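Side-chain contact in TIR-like domain-containing protein (Prevotella corporis, PDB 7EBD), which belongs to the prokaryotic STING family and is seen here as a two-chain assembly with C2E bound: residues R139-Q142 / L143-E147. Numbering follows the deposited sequence.
Sequences RVLQ and LLINE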
loop_
_atom_site.group_PDB
_atom_site.type_symbol
_atom_site.label_atom_id
_atom_site.label_comp_id
_atom_site.label_asym_id
_atom_site.label_seq_id
_atom_site.Cartn_x
_atom_site.Cartn_y
_atom_site.Cartn_z
ATOM N N ARG A 139 11.254 9.455 10.380
ATOM C CA ARG A 139 10.861 10.479 11.342
ATOM C C ARG A 139 9.349 10.668 11.359
ATOM O O ARG A 139 8.734 10.737 12.429
ATOM C CB ARG A 139 11.562 11.799 11.014
ATOM C CG ARG A 139 11.151 12.957 11.908
ATOM C CD ARG A 139 11.682 14.283 11.385
ATOM N NE ARG A 139 11.086 14.645 10.101
ATOM C CZ ARG A 139 9.964 15.347 9.968
ATOM N NH1 ARG A 139 9.310 15.768 11.043
ATOM N NH2 ARG A 139 9.496 15.632 8.760
ATOM N N VAL A 140 8.731 10.754 10.178
ATOM C CA VAL A 140 7.281 10.924 10.115
ATOM C C VAL A 140 6.577 9.698 10.682
ATOM O O VAL A 140 5.586 9.817 11.417
ATOM C CB VAL A 140 6.834 11.220 8.672
ATOM C CG1 VAL A 140 5.315 11.248 8.580
ATOM C CG2 VAL A 140 7.421 12.540 8.195
ATOM N N LEU A 141 7.078 8.501 10.359
ATOM C CA LEU A 141 6.467 7.286 10.887
ATOM C C LEU A 141 6.574 7.234 12.405
ATOM O O LEU A 141 5.618 6.850 13.087
ATOM C CB LEU A 141 7.114 6.051 10.259
ATOM C CG LEU A 141 6.497 4.706 10.651
ATOM C CD1 LEU A 141 5.026 4.651 10.259
ATOM C CD2 LEU A 141 7.262 3.546 10.032
ATOM N N GLN A 142 7.725 7.628 12.955
ATOM C CA GLN A 142 7.889 7.625 14.404
ATOM C C GLN A 142 6.982 8.655 15.064
ATOM O O GLN A 142 6.410 8.394 16.129
ATOM C CB GLN A 142 9.351 7.887 14.765
ATOM C CG GLN A 142 9.664 7.695 16.238
ATOM C CD GLN A 142 9.504 6.252 16.672
ATOM O OE1 GLN A 142 10.294 5.389 16.292
ATOM N NE2 GLN A 142 8.475 5.981 17.467
ATOM N N LEU A 143 6.836 9.831 14.445
ATOM C CA LEU A 143 5.927 10.837 14.984
ATOM C C LEU A 143 4.489 10.337 14.982
ATOM O O LEU A 143 3.742 10.572 15.939
ATOM C CB LEU A 143 6.043 12.136 14.184
ATOM C CG LEU A 143 7.345 12.926 14.337
ATOM C CD1 LEU A 143 7.371 14.116 13.389
ATOM C CD2 LEU A 143 7.525 13.384 15.776
ATOM N N LEU A 144 4.085 9.631 13.923
ATOM C CA LEU A 144 2.733 9.081 13.882
ATOM C C LEU A 144 2.558 7.963 14.902
ATOM O O LEU A 144 1.484 7.822 15.500
ATOM C CB LEU A 144 2.408 8.581 12.474
ATOM C CG LEU A 144 2.345 9.654 11.386
ATOM C CD1 LEU A 144 2.123 9.026 10.020
ATOM C CD2 LEU A 144 1.253 10.666 11.696
ATOM N N ILE A 145 3.604 7.163 15.120
ATOM C CA ILE A 145 3.537 6.090 16.106
ATOM C C ILE A 145 3.396 6.661 17.511
ATOM O O ILE A 145 2.617 6.154 18.328
ATOM C CB ILE A 145 4.776 5.183 15.984
ATOM C CG1 ILE A 145 4.690 4.327 14.720
ATOM C CG2 ILE A 145 4.938 4.313 17.222
ATOM C CD1 ILE A 145 6.002 3.682 14.326
ATOM N N ASN A 146 4.133 7.736 17.810
ATOM C CA ASN A 146 4.098 8.309 19.151
ATOM C C ASN A 146 2.737 8.911 19.478
ATOM O O ASN A 146 2.363 8.987 20.653
ATOM C CB ASN A 146 5.192 9.364 19.301
ATOM C CG ASN A 146 6.585 8.768 19.251
ATOM O OD1 ASN A 146 6.771 7.577 19.503
ATOM N ND2 ASN A 146 7.573 9.596 18.932
ATOM N N GLU A 147 1.988 9.344 18.467
ATOM C CA GLU A 147 0.675 9.941 18.671
ATOM C C GLU A 147 -0.446 8.909 18.693
ATOM O O GLU A 147 -1.621 9.288 18.698
ATOM C CB GLU A 147 0.400 10.988 17.589
ATOM C CG GLU A 147 1.311 12.201 17.671
ATOM C CD GLU A 147 1.119 13.159 16.513
ATOM O OE1 GLU A 147 2.098 13.425 15.784
ATOM O OE2 GLU A 147 -0.017 13.642 16.325
#
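Q142 reaches one helical turn forward to N146, and the pair is a worked example of how side chains four residues apart can tie together the last turn of a helix. At the root of the Q142 side chain, CB packs against the backbone N of L143. CG, anti to the backbone N (chi1 -171°), lies 3.9 Å from N146 ND2. A bend at chi2 (66°) then brings the amide over toward N146, and at its tip NE2 donates to N146 OD1 over 3.1 Å. The bond is not straight: its angle at the hydrogen is 144°, and the donor stands above the carbonyl plane of N146. The two amides are turned only 28° from one another. Q142 NE2 also lies 3.9 Å from I145 CG2. The helical main chain makes the same link, N146 N donating to Q142 O (2.9 Å). The side facing helix 6-28 and strand 155-157 is apolar: L141 CG meets I145 CD1 at 3.8 Å, and V140 CG1 lies alongside L144 CD1 at 4.1 Å. V140, L141 and L144 touch that helix, while L141, Q142 and I145 reach the strand. The side chain of L141, about 9 Å from bound C2E, packs on Y14 of the ligand pocket. This is an i to i+4 side-chain pair on the C-terminal turn of an amphipathic helix, 124-146 of the STING fold.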